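Local coordinates for putative mandelate racemase (Salmonella typhimurium, PDB 2O56), which probably acts as a magnesium-dependent hydro-lyase of the mandelate racemase branch of the enolase superfamily, although its physiological substrate has not been established, at residues S39-V44 / G327-A332; M149-E154 / Y202-A207; K172-A177 / E221-T226; Q360-N365 / I381-T386. All blocks are in the same frame, centred on the assembly; numbering follows the deposited sequence.

Interaction 1: S39-V44 / G327-A332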
loop_
_atom_site.group_PDB
_atom_site.type_symbol
_atom_site.label_atom_id
_atom_site.label_comp_id
_atom_site.label_asym_id
_atom_site.label_seq_id
_atom_site.Cartn_x
_atom_site.Cartn_y
_atom_site.Cartn_z
ATOM N N SER A 39 -46.023 -21.069 13.725
ATOM C CA SER A 39 -45.124 -20.325 14.623
ATOM C C SER A 39 -43.650 -20.696 14.415
ATOM O O SER A 39 -43.296 -21.873 14.393
ATOM C CB SER A 39 -45.488 -20.528 16.107
ATOM O OG SER A 39 -46.734 -19.935 16.439
ATOM N N GLY A 40 -42.803 -19.674 14.285
ATOM C CA GLY A 40 -41.357 -19.868 14.169
ATOM C C GLY A 40 -40.633 -19.598 15.470
ATOM O O GLY A 40 -41.004 -18.696 16.216
ATOM N N PHE A 41 -39.583 -20.367 15.738
ATOM C CA PHE A 41 -38.794 -20.169 16.957
ATOM C C PHE A 41 -37.333 -19.754 16.640
ATOM O O PHE A 41 -36.659 -20.363 15.807
ATOM C CB PHE A 41 -38.786 -21.445 17.811
ATOM C CG PHE A 41 -40.105 -21.764 18.491
ATOM C CD1 PHE A 41 -40.262 -21.557 19.860
ATOM C CD2 PHE A 41 -41.173 -22.307 17.771
ATOM C CE1 PHE A 41 -41.468 -21.868 20.498
ATOM C CE2 PHE A 41 -42.377 -22.621 18.396
ATOM C CZ PHE A 41 -42.519 -22.414 19.758
ATOM N N GLY A 42 -36.866 -18.715 17.328
ATOM C CA GLY A 42 -35.492 -18.239 17.206
ATOM C C GLY A 42 -34.915 -17.958 18.576
ATOM O O GLY A 42 -35.633 -17.922 19.571
ATOM N N GLU A 43 -33.605 -17.774 18.634
ATOM C CA GLU A 43 -32.949 -17.510 19.882
ATOM C C GLU A 43 -32.077 -16.246 19.771
ATOM O O GLU A 43 -31.445 -16.012 18.743
ATOM C CB GLU A 43 -32.120 -18.730 20.282
ATOM C CG GLU A 43 -31.447 -18.565 21.595
ATOM C CD GLU A 43 -30.971 -19.847 22.164
ATOM O OE1 GLU A 43 -31.453 -20.897 21.703
ATOM O OE2 GLU A 43 -30.105 -19.802 23.069
ATOM N N VAL A 44 -32.093 -15.423 20.816
ATOM C CA VAL A 44 -31.281 -14.203 20.882
ATOM C C VAL A 44 -30.038 -14.572 21.677
ATOM O O VAL A 44 -30.138 -14.861 22.870
ATOM C CB VAL A 44 -32.028 -13.071 21.633
ATOM C CG1 VAL A 44 -31.136 -11.836 21.820
ATOM C CG2 VAL A 44 -33.339 -12.710 20.917
ATOM N N GLY A 327 -29.214 -22.277 24.086
ATOM C CA GLY A 327 -30.109 -23.410 24.318
ATOM C C GLY A 327 -30.157 -24.367 23.148
ATOM O O GLY A 327 -29.434 -24.200 22.163
ATOM N N PRO A 328 -31.011 -25.392 23.243
ATOM C CA PRO A 328 -31.147 -26.356 22.143
ATOM C C PRO A 328 -31.439 -25.733 20.770
ATOM O O PRO A 328 -31.035 -26.290 19.753
ATOM C CB PRO A 328 -32.311 -27.234 22.606
ATOM C CG PRO A 328 -32.209 -27.180 24.112
ATOM C CD PRO A 328 -31.881 -25.739 24.386
ATOM N N ILE A 329 -32.108 -24.584 20.744
ATOM C CA ILE A 329 -32.446 -23.933 19.480
ATOM C C ILE A 329 -31.193 -23.481 18.740
ATOM O O ILE A 329 -31.062 -23.703 17.530
ATOM C CB ILE A 329 -33.452 -22.753 19.670
ATOM C CG1 ILE A 329 -34.850 -23.328 19.986
ATOM C CG2 ILE A 329 -33.527 -21.904 18.417
ATOM C CD1 ILE A 329 -35.903 -22.270 20.409
ATOM N N SER A 330 -30.276 -22.870 19.479
ATOM C CA SER A 330 -28.936 -22.556 18.976
ATOM C C SER A 330 -28.231 -23.786 18.389
ATOM O O SER A 330 -27.684 -23.746 17.288
ATOM C CB SER A 330 -28.090 -21.931 20.088
ATOM O OG SER A 330 -27.042 -21.156 19.533
ATOM N N THR A 331 -28.245 -24.888 19.118
ATOM C CA THR A 331 -27.613 -26.102 18.625
ATOM C C THR A 331 -28.218 -26.571 17.301
ATOM O O THR A 331 -27.485 -26.822 16.336
ATOM C CB THR A 331 -27.631 -27.204 19.678
ATOM O OG1 THR A 331 -26.726 -26.838 20.718
ATOM C CG2 THR A 331 -27.189 -28.553 19.069
ATOM N N ALA A 332 -29.550 -26.633 17.252
ATOM C CA ALA A 332 -30.282 -27.005 16.054
ATOM C C ALA A 332 -29.860 -26.209 14.830
ATOM O O ALA A 332 -29.508 -26.796 13.796
ATOM C CB ALA A 332 -31.795 -26.854 16.285
#

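Interaction 2: M149-E154 / Y202-A207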
loop_
_atom_site.group_PDB
_atom_site.type_symbol
_atom_site.label_atom_id
_atom_site.label_comp_id
_atom_site.label_asym_id
_atom_site.label_seq_id
_atom_site.Cartn_x
_atom_site.Cartn_y
_atom_site.Cartn_z
ATOM N N MET A 149 -13.703 -25.989 38.851
ATOM C CA MET A 149 -12.834 -24.876 38.503
ATOM C C MET A 149 -11.398 -25.370 38.543
ATOM O O MET A 149 -10.710 -25.187 39.542
ATOM C CB MET A 149 -13.014 -23.712 39.492
ATOM C CG MET A 149 -14.424 -23.122 39.558
ATOM S SD MET A 149 -14.925 -22.256 38.064
ATOM C CE MET A 149 -14.393 -20.587 38.427
ATOM N N LEU A 150 -10.959 -26.008 37.462
ATOM C CA LEU A 150 -9.706 -26.775 37.457
ATOM C C LEU A 150 -8.497 -25.855 37.531
ATOM O O LEU A 150 -8.487 -24.790 36.904
ATOM C CB LEU A 150 -9.616 -27.675 36.208
ATOM C CG LEU A 150 -10.794 -28.590 35.866
ATOM C CD1 LEU A 150 -10.470 -29.404 34.642
ATOM C CD2 LEU A 150 -11.141 -29.520 37.016
ATOM N N THR A 151 -7.489 -26.251 38.313
ATOM C CA THR A 151 -6.304 -25.404 38.510
ATOM C C THR A 151 -4.990 -26.064 38.123
ATOM O O THR A 151 -4.076 -25.390 37.639
ATOM C CB THR A 151 -6.184 -24.817 39.948
ATOM O OG1 THR A 151 -6.022 -25.879 40.895
ATOM C CG2 THR A 151 -7.400 -24.004 40.302
ATOM N N GLU A 152 -4.889 -27.374 38.341
ATOM C CA GLU A 152 -3.610 -28.076 38.218
ATOM C C GLU A 152 -3.492 -28.731 36.850
ATOM O O GLU A 152 -4.468 -29.282 36.342
ATOM C CB GLU A 152 -3.492 -29.167 39.298
ATOM C CG GLU A 152 -3.807 -28.697 40.712
ATOM C CD GLU A 152 -2.896 -27.572 41.167
ATOM O OE1 GLU A 152 -1.653 -27.753 41.111
ATOM O OE2 GLU A 152 -3.426 -26.507 41.568
ATOM N N PRO A 153 -2.287 -28.704 36.253
ATOM C CA PRO A 153 -2.086 -29.329 34.940
ATOM C C PRO A 153 -2.667 -30.746 34.858
ATOM O O PRO A 153 -3.322 -31.092 33.873
ATOM C CB PRO A 153 -0.564 -29.375 34.819
ATOM C CG PRO A 153 -0.127 -28.149 35.583
ATOM C CD PRO A 153 -1.051 -28.080 36.760
ATOM N N GLU A 154 -2.441 -31.542 35.903
ATOM C CA GLU A 154 -2.941 -32.921 35.987
ATOM C C GLU A 154 -4.466 -32.999 35.842
ATOM O O GLU A 154 -4.980 -33.890 35.156
ATOM C CB GLU A 154 -2.478 -33.544 37.317
ATOM C CG GLU A 154 -3.422 -34.546 37.959
ATOM C CD GLU A 154 -3.146 -35.961 37.512
ATOM O OE1 GLU A 154 -2.690 -36.767 38.351
ATOM O OE2 GLU A 154 -3.379 -36.268 36.320
ATOM N N TYR A 202 0.784 -22.558 29.932
ATOM C CA TYR A 202 1.566 -23.482 29.115
ATOM C C TYR A 202 1.648 -24.896 29.708
ATOM O O TYR A 202 1.561 -25.889 28.972
ATOM C CB TYR A 202 2.995 -22.971 28.899
ATOM C CG TYR A 202 3.853 -24.002 28.209
ATOM C CD1 TYR A 202 3.795 -24.157 26.826
ATOM C CD2 TYR A 202 4.686 -24.861 28.940
ATOM C CE1 TYR A 202 4.554 -25.121 26.186
ATOM C CE2 TYR A 202 5.434 -25.826 28.306
ATOM C CZ TYR A 202 5.368 -25.953 26.938
ATOM O OH TYR A 202 6.118 -26.911 26.301
ATOM N N ASP A 203 1.870 -24.974 31.021
ATOM C CA ASP A 203 2.016 -26.274 31.710
ATOM C C ASP A 203 0.708 -27.062 31.694
ATOM O O ASP A 203 0.712 -28.269 31.465
ATOM C CB ASP A 203 2.461 -26.082 33.161
ATOM C CG ASP A 203 3.906 -25.642 33.283
ATOM O OD1 ASP A 203 4.706 -25.835 32.331
ATOM O OD2 ASP A 203 4.234 -25.083 34.339
ATOM N N ARG A 204 -0.411 -26.379 31.924
ATOM C CA ARG A 204 -1.720 -27.011 31.757
ATOM C C ARG A 204 -1.902 -27.538 30.327
ATOM O O ARG A 204 -2.314 -28.681 30.113
ATOM C CB ARG A 204 -2.854 -26.041 32.108
ATOM C CG ARG A 204 -2.978 -25.715 33.585
ATOM C CD ARG A 204 -3.616 -24.367 33.759
ATOM N NE ARG A 204 -4.056 -24.111 35.128
ATOM C CZ ARG A 204 -4.577 -22.964 35.547
ATOM N NH1 ARG A 204 -4.711 -21.944 34.707
ATOM N NH2 ARG A 204 -4.955 -22.828 36.811
ATOM N N MET A 205 -1.557 -26.711 29.349
ATOM C CA MET A 205 -1.755 -27.073 27.951
ATOM C C MET A 205 -0.838 -28.234 27.531
ATOM O O MET A 205 -1.252 -29.121 26.777
ATOM C CB MET A 205 -1.560 -25.848 27.054
ATOM C CG MET A 205 -2.015 -26.053 25.628
ATOM S SD MET A 205 -3.748 -25.705 25.408
ATOM C CE MET A 205 -3.777 -23.932 25.691
ATOM N N ALA A 206 0.394 -28.243 28.039
ATOM C CA ALA A 206 1.351 -29.284 27.666
ATOM C C ALA A 206 0.983 -30.611 28.335
ATOM O O ALA A 206 1.228 -31.691 27.777
ATOM C CB ALA A 206 2.781 -28.860 28.053
ATOM N N ALA A 207 0.393 -30.518 29.528
ATOM C CA ALA A 207 -0.204 -31.666 30.234
ATOM C C ALA A 207 -1.311 -32.333 29.417
ATOM O O ALA A 207 -1.352 -33.552 29.280
ATOM C CB ALA A 207 -0.746 -31.217 31.601
#

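Interaction 3: K172-A177 / E221-T226. With MG (magnesium ion), chain I.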
loop_
_atom_site.group_PDB
_atom_site.type_symbol
_atom_site.label_atom_id
_atom_site.label_comp_id
_atom_site.label_asym_id
_atom_site.label_seq_id
_atom_site.Cartn_x
_atom_site.Cartn_y
_atom_site.Cartn_z
ATOM N N LYS A 172 -11.374 -28.002 23.374
ATOM C CA LYS A 172 -10.933 -26.620 23.537
ATOM C C LYS A 172 -10.839 -26.218 25.007
ATOM O O LYS A 172 -11.636 -26.655 25.838
ATOM C CB LYS A 172 -11.886 -25.676 22.821
ATOM C CG LYS A 172 -11.543 -24.188 23.012
ATOM C CD LYS A 172 -12.447 -23.339 22.146
ATOM C CE LYS A 172 -13.678 -22.874 22.881
ATOM N NZ LYS A 172 -14.574 -22.164 21.877
ATOM N N VAL A 173 -9.875 -25.359 25.312
ATOM C CA VAL A 173 -9.580 -25.028 26.686
ATOM C C VAL A 173 -8.922 -23.664 26.776
ATOM O O VAL A 173 -8.038 -23.332 25.974
ATOM C CB VAL A 173 -8.664 -26.119 27.310
ATOM C CG1 VAL A 173 -7.329 -26.213 26.568
ATOM C CG2 VAL A 173 -8.491 -25.890 28.794
ATOM N N ASP A 174 -9.371 -22.863 27.741
ATOM C CA ASP A 174 -8.661 -21.659 28.157
ATOM C C ASP A 174 -7.834 -22.009 29.387
ATOM O O ASP A 174 -8.378 -22.121 30.482
ATOM C CB ASP A 174 -9.682 -20.553 28.491
ATOM C CG ASP A 174 -9.036 -19.210 28.830
ATOM O OD1 ASP A 174 -7.838 -19.158 29.197
ATOM O OD2 ASP A 174 -9.758 -18.186 28.739
ATOM N N THR A 175 -6.521 -22.158 29.202
ATOM C CA THR A 175 -5.632 -22.554 30.291
ATOM C C THR A 175 -5.026 -21.374 31.056
ATOM O O THR A 175 -4.274 -21.593 32.004
ATOM C CB THR A 175 -4.488 -23.416 29.803
ATOM O OG1 THR A 175 -3.698 -22.671 28.866
ATOM C CG2 THR A 175 -4.996 -24.708 29.177
ATOM N N VAL A 176 -5.347 -20.137 30.653
ATOM C CA VAL A 176 -4.693 -18.954 31.235
ATOM C C VAL A 176 -5.536 -18.234 32.299
ATOM O O VAL A 176 -4.997 -17.734 33.294
ATOM C CB VAL A 176 -4.187 -17.972 30.131
ATOM C CG1 VAL A 176 -3.680 -16.673 30.720
ATOM C CG2 VAL A 176 -3.065 -18.609 29.359
ATOM N N ALA A 177 -6.855 -18.198 32.095
ATOM C CA ALA A 177 -7.734 -17.264 32.815
ATOM C C ALA A 177 -8.175 -17.762 34.208
ATOM O O ALA A 177 -8.802 -17.028 34.974
ATOM C CB ALA A 177 -8.947 -16.917 31.960
ATOM N N GLU A 221 -8.231 -21.360 23.641
ATOM C CA GLU A 221 -9.227 -20.301 23.703
ATOM C C GLU A 221 -8.706 -19.229 24.651
ATOM O O GLU A 221 -8.152 -19.545 25.700
ATOM C CB GLU A 221 -10.549 -20.906 24.186
ATOM C CG GLU A 221 -11.455 -20.024 24.966
ATOM C CD GLU A 221 -12.359 -19.191 24.072
ATOM O OE1 GLU A 221 -13.523 -19.591 23.852
ATOM O OE2 GLU A 221 -11.905 -18.137 23.579
ATOM N N MET A 222 -8.843 -17.961 24.263
ATOM C CA MET A 222 -8.276 -16.859 25.038
ATOM C C MET A 222 -9.342 -15.880 25.521
ATOM O O MET A 222 -9.064 -15.049 26.381
ATOM C CB MET A 222 -7.251 -16.075 24.215
ATOM C CG MET A 222 -6.047 -16.850 23.771
ATOM S SD MET A 222 -5.186 -17.731 25.091
ATOM C CE MET A 222 -4.211 -16.426 25.814
ATOM N N HIS A 223 -10.530 -15.955 24.922
ATOM C CA HIS A 223 -11.704 -15.165 25.316
ATOM C C HIS A 223 -11.537 -13.654 25.108
ATOM O O HIS A 223 -12.372 -12.885 25.591
ATOM C CB HIS A 223 -12.065 -15.402 26.791
ATOM C CG HIS A 223 -12.752 -16.703 27.069
ATOM N ND1 HIS A 223 -12.123 -17.753 27.715
ATOM C CD2 HIS A 223 -14.016 -17.116 26.820
ATOM C CE1 HIS A 223 -12.968 -18.759 27.837
ATOM N NE2 HIS A 223 -14.123 -18.399 27.304
ATOM N N ALA A 224 -10.465 -13.244 24.417
ATOM C CA ALA A 224 -10.034 -11.843 24.333
ATOM C C ALA A 224 -9.809 -11.193 25.692
ATOM O O ALA A 224 -10.071 -9.989 25.869
ATOM C CB ALA A 224 -11.008 -11.012 23.459
ATOM N N PHE A 225 -9.312 -11.989 26.649
ATOM C CA PHE A 225 -8.907 -11.473 27.959
ATOM C C PHE A 225 -7.476 -10.928 27.810
ATOM O O PHE A 225 -7.028 -10.050 28.555
ATOM C CB PHE A 225 -8.941 -12.589 29.043
ATOM C CG PHE A 225 -10.340 -13.148 29.353
ATOM C CD1 PHE A 225 -11.490 -12.380 29.155
ATOM C CD2 PHE A 225 -10.484 -14.432 29.873
ATOM C CE1 PHE A 225 -12.753 -12.885 29.452
ATOM C CE2 PHE A 225 -11.743 -14.954 30.179
ATOM C CZ PHE A 225 -12.886 -14.171 29.979
ATOM N N THR A 226 -6.755 -11.479 26.847
ATOM C CA THR A 226 -5.439 -10.991 26.472
ATOM C C THR A 226 -5.569 -9.786 25.520
ATOM O O THR A 226 -6.641 -9.543 24.935
ATOM C CB THR A 226 -4.634 -12.092 25.758
ATOM O OG1 THR A 226 -5.501 -12.820 24.876
ATOM C CG2 THR A 226 -4.016 -13.074 26.774
HETATM MG MG MG I . -15.171 -18.568 22.547
HETATM O O HOH W 1 -16.824 -20.024 22.826
HETATM O O HOH W 2 -7.235 -15.991 28.356
HETATM O O HOH W 3 -5.612 -20.799 26.575
HETATM O O HOH W 4 -13.688 -16.713 22.945
#

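Interaction 4: Q360-N365 / I381-T386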
loop_
_atom_site.group_PDB
_atom_site.type_symbol
_atom_site.label_atom_id
_atom_site.label_comp_id
_atom_site.label_asym_id
_atom_site.label_seq_id
_atom_site.Cartn_x
_atom_site.Cartn_y
_atom_site.Cartn_z
ATOM N N GLN A 360 -34.335 -29.851 28.733
ATOM C CA GLN A 360 -35.747 -29.919 29.098
ATOM C C GLN A 360 -36.518 -28.670 28.690
ATOM O O GLN A 360 -37.741 -28.674 28.696
ATOM C CB GLN A 360 -35.927 -30.230 30.596
ATOM C CG GLN A 360 -35.974 -28.998 31.530
ATOM C CD GLN A 360 -35.694 -29.320 33.013
ATOM O OE1 GLN A 360 -35.747 -30.478 33.443
ATOM N NE2 GLN A 360 -35.395 -28.281 33.795
ATOM N N THR A 361 -35.806 -27.606 28.326
ATOM C CA THR A 361 -36.457 -26.381 27.849
ATOM C C THR A 361 -37.145 -26.597 26.515
ATOM O O THR A 361 -38.082 -25.869 26.190
ATOM C CB THR A 361 -35.492 -25.150 27.742
ATOM O OG1 THR A 361 -34.448 -25.412 26.797
ATOM C CG2 THR A 361 -34.880 -24.810 29.086
ATOM N N CYS A 362 -36.702 -27.609 25.761
ATOM C CA CYS A 362 -37.157 -27.777 24.370
ATOM C C CYS A 362 -37.823 -29.113 24.060
ATOM O O CYS A 362 -37.640 -30.072 24.790
ATOM C CB CYS A 362 -36.032 -27.468 23.373
ATOM S SG CYS A 362 -35.633 -25.689 23.314
ATOM N N LYS A 363 -38.593 -29.161 22.977
ATOM C CA LYS A 363 -39.406 -30.337 22.646
ATOM C C LYS A 363 -38.609 -31.586 22.283
ATOM O O LYS A 363 -39.026 -32.699 22.617
ATOM C CB LYS A 363 -40.407 -30.009 21.529
ATOM C CG LYS A 363 -41.687 -30.823 21.580
ATOM C CD LYS A 363 -42.550 -30.601 20.351
ATOM C CE LYS A 363 -43.759 -29.718 20.662
ATOM N NZ LYS A 363 -43.377 -28.304 20.944
ATOM N N TYR A 364 -37.477 -31.410 21.596
ATOM C CA TYR A 364 -36.745 -32.531 21.007
ATOM C C TYR A 364 -35.324 -32.586 21.539
ATOM O O TYR A 364 -34.706 -31.549 21.796
ATOM C CB TYR A 364 -36.736 -32.426 19.476
ATOM C CG TYR A 364 -38.113 -32.287 18.870
ATOM C CD1 TYR A 364 -38.968 -33.387 18.757
ATOM C CD2 TYR A 364 -38.567 -31.054 18.417
ATOM C CE1 TYR A 364 -40.237 -33.256 18.203
ATOM C CE2 TYR A 364 -39.833 -30.910 17.868
ATOM C CZ TYR A 364 -40.662 -32.016 17.763
ATOM O OH TYR A 364 -41.913 -31.869 17.213
ATOM N N ASN A 365 -34.800 -33.786 21.729
ATOM C CA ASN A 365 -33.460 -33.925 22.290
ATOM C C ASN A 365 -32.503 -34.469 21.249
ATOM O O ASN A 365 -32.545 -35.649 20.908
ATOM C CB ASN A 365 -33.457 -34.799 23.556
ATOM C CG ASN A 365 -32.259 -34.510 24.473
ATOM O OD1 ASN A 365 -31.463 -33.603 24.221
ATOM N ND2 ASN A 365 -32.128 -35.294 25.536
ATOM N N ILE A 381 -36.470 -25.480 11.708
ATOM C CA ILE A 381 -35.266 -25.719 12.486
ATOM C C ILE A 381 -35.288 -27.037 13.248
ATOM O O ILE A 381 -34.238 -27.525 13.659
ATOM C CB ILE A 381 -34.898 -24.531 13.406
ATOM C CG1 ILE A 381 -35.878 -24.399 14.576
ATOM C CG2 ILE A 381 -34.830 -23.229 12.589
ATOM C CD1 ILE A 381 -35.360 -23.517 15.692
ATOM N N GLY A 382 -36.487 -27.600 13.432
ATOM C CA GLY A 382 -36.669 -28.906 14.080
ATOM C C GLY A 382 -36.549 -28.848 15.592
ATOM O O GLY A 382 -36.212 -29.852 16.242
ATOM N N GLN A 383 -36.818 -27.669 16.147
ATOM C CA GLN A 383 -36.675 -27.415 17.573
ATOM C C GLN A 383 -37.639 -26.333 18.030
ATOM O O GLN A 383 -37.934 -25.389 17.293
ATOM C CB GLN A 383 -35.224 -27.077 17.929
ATOM C CG GLN A 383 -34.909 -27.137 19.440
ATOM C CD GLN A 383 -35.194 -28.500 20.080
ATOM O OE1 GLN A 383 -36.353 -28.859 20.312
ATOM N NE2 GLN A 383 -34.126 -29.245 20.411
ATOM N N GLU A 384 -38.169 -26.500 19.240
ATOM C CA GLU A 384 -39.240 -25.653 19.756
ATOM C C GLU A 384 -39.159 -25.718 21.269
ATOM O O GLU A 384 -38.826 -26.759 21.823
ATOM C CB GLU A 384 -40.612 -26.218 19.350
ATOM C CG GLU A 384 -41.019 -26.005 17.903
ATOM C CD GLU A 384 -42.480 -26.330 17.656
ATOM O OE1 GLU A 384 -43.142 -26.829 18.595
ATOM O OE2 GLU A 384 -42.958 -26.088 16.525
ATOM N N LEU A 385 -39.492 -24.625 21.945
ATOM C CA LEU A 385 -39.663 -24.667 23.402
ATOM C C LEU A 385 -40.867 -25.553 23.740
ATOM O O LEU A 385 -41.818 -25.643 22.954
ATOM C CB LEU A 385 -39.904 -23.255 23.936
ATOM C CG LEU A 385 -38.771 -22.229 23.932
ATOM C CD1 LEU A 385 -39.313 -20.966 24.548
ATOM C CD2 LEU A 385 -37.566 -22.746 24.724
ATOM N N THR A 386 -40.837 -26.192 24.902
ATOM C CA THR A 386 -42.001 -26.987 25.347
ATOM C C THR A 386 -43.093 -26.065 25.845
ATOM O O THR A 386 -42.797 -24.946 26.282
ATOM C CB THR A 386 -41.656 -27.917 26.518
ATOM O OG1 THR A 386 -41.298 -27.124 27.652
ATOM C CG2 THR A 386 -40.528 -28.849 26.164
#

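Interaction 1: S39-V44 / G327-A332
Glu43, on an edge strand of the N-terminal domain, lays its carboxylate against the first turn of helix 328-340 in the enolase-type C-terminal barrel, so the contact is a domain junction built on the open end of a helix. Strand 39-44 runs across this turn at 102° to its direction. The glutamate first touches helix residue Ile329, with CB 3.9 Å from Ile329 CG2. From there CG lies anti to the backbone N (chi1 -178°) and the rest of the chain stays extended, which carries the acid past the isoleucine to the helix end. At the tip the two oxygens divide their work. Glu43 OE2 takes the N-H of Gly327, the N-cap residue, on its syn lone pair, at 2.8 Å and nearly straight. Glu43 OE1 accepts from Ser330 N, a longer bond of 3.2 Å in which the donor stands above the carboxylate plane. A carboxylate suits this place because the early N-H groups of a helix lack acceptors within it, and the helix end would probably stabilise the negative charge. Apolar packing lies beside the polar grip: Ile329 lies along the strand, its CD1 4.0 Å from Phe41 CB, while the Phe41 ring continues toward Glu384 and Lys112. Gly42, between the two larger side chains, meets Ile329 CG2 through its carbonyl carbon. Glu43 N is buried here without a partner. Glu43 OE1 also rests against carbon, 3.4 Å from Ile329 CB.

Interaction 2: M149-E154 / Y202-A207
With CG beside its own backbone N (chi1 -70°) and the chain extended from there to NE, Arg204 reaches from its helix across to the backbone carbonyl of Thr151. The guanidinium comes side-on and uses two nitrogens on one oxygen: both Arg204 NE and Arg204 NH2 lie 2.8 Å from Thr151 O. That oxygen sits at the edge of the guanidinium, in its plane; NH2 meets it on a lone pair in the carbonyl plane, whereas NE stands above that plane. Arginine fits because its other N-H groups serve further carbonyls, those of Thr175, Met178 and Asp179, so one cation ties the 149-154 segment to the loop after strand 170-173. Closer to the helix the contact is apolar. Pro153, which opens helix 153-165 where a missing N-H costs nothing, lies over the small Ala207, with Pro153 CB 3.7 Å from Ala207 CB. Its CG runs alongside Asp203 CB, and the backbones come so near that Pro153 CA is 4.0 Å from Arg204 CA. The start of helix 153-165 thus packs on the middle of helix 195-212, two helices joined in sequence through strand 170-173, whose following loop supplies the other carbonyls held by Arg204.

Interaction 3: K172-A177 / E221-T226
Lys172 and Glu221 cross obliquely beside the magnesium ion, with Lys172 CG 3.6 Å from Glu221 CB. This is the metal site at the C-terminal ends of the barrel strands, as in the enolase superfamily, where acids from or just after successive strands hold the ion: Glu221 bends at chi2 and gives OE1 to magnesium at 2.3 Å, and Glu247 and Glu273 complete the protein ligands. The lysine chain bends at chi3 (93°), which brings NZ toward the site; its hydrogen bond to Glu221 OE1, within a salt bridge, is long and weak, and Glu247 is its stronger partner. Glu221 OE2 receives the N-H of His223, which helps fix the rotation of the carboxylate, and Glu221 CD lies over the centre of the His223 imidazole, 3.7 Å above it. The same ring meets Asp174 edge-on: His223 ND1 donates to the anti lone pair of Asp174 OD2 at 2.6 Å, with carboxylate and ring planes 27° apart. Asp174 is itself held, because OD1 accepts from Val176 N, closing an Asx turn, and from Ala177 N one residue further on, which completes an Asx motif; a short acid suits this role. His223 CB lies over the centre of one face of the Phe225 ring, while Ala177 CB reaches its edge at CD2. Ala224 O accepts a hydrogen bond from Gln89 of the second subunit. Neighbouring parallel strands 170-173 and 217-221 are joined by Glu221 N to Val173 O (3.1 Å); helix 195-212 makes the beta-alpha-beta crossover between them and packs on Val173, and helix 228-238 lies against Val176 and Met222.

Interaction 4: Q360-N365 / I381-T386
Cys362 and Leu385 face each other as a single bridge, their CA atoms 4.1 Å apart, in the manner of an antiparallel non-hydrogen-bonded pair. On one side of it Lys363 N donates to Glu384 O. On the other, Thr386 N donates to Thr361 O. Thr386 is the N-cap of helix 387-392, so the bridge ties the loop after helix 356-359 to the start of that helix. Gln383 prolongs the pairing: bent at chi2 (58°), it brings its amide beside Tyr364, where Gln383 NE2 donates to Tyr364 O at 2.8 Å and Gln383 OE1 accepts from Tyr364 N on a lone pair. The same OE1 also takes Glu384 N; a primary amide, donor and acceptor at once, suits the place. The Tyr364 ring presents its edge to that oxygen. Cys362 SG packs on Leu385 CD2, 3.8 Å away, near Pro328, while buried Leu385 O has no partner. Lys363 and Glu384 extend in the same direction, one alongside the other, and Lys363 NZ forms a salt bridge with Glu384 OE1 at 2.8 Å. Because Glu384 OE2 pairs with Lys112, this acid would probably stay ionised; the two loops are joined by backbone and amide hydrogen bonds, with a salt bridge at their exposed side.

Interactions 1 and 4 lie on one side of the chain and touch: Pro328 of the first packs on Gln383 and Thr361 of the fourth, and Ile381 of the fourth on Phe41 and Ala332. Both involve the surroundings of helix 328-340. Interactions 2 and 3 lie together at the other end; interaction 3 holds the end of strand 170-173, and interaction 2 joins the helices before and after that strand. Burial follows place: 1 and 3 are buried, whereas 2 and 4 are partly exposed. Carboxylates dominate the buried pair, gripping helix N-H groups at the domain junction in one and metal and histidine in the other. In 2 an arginine grips a single backbone carbonyl, while 4 adds an amide and a salt bridge between loops.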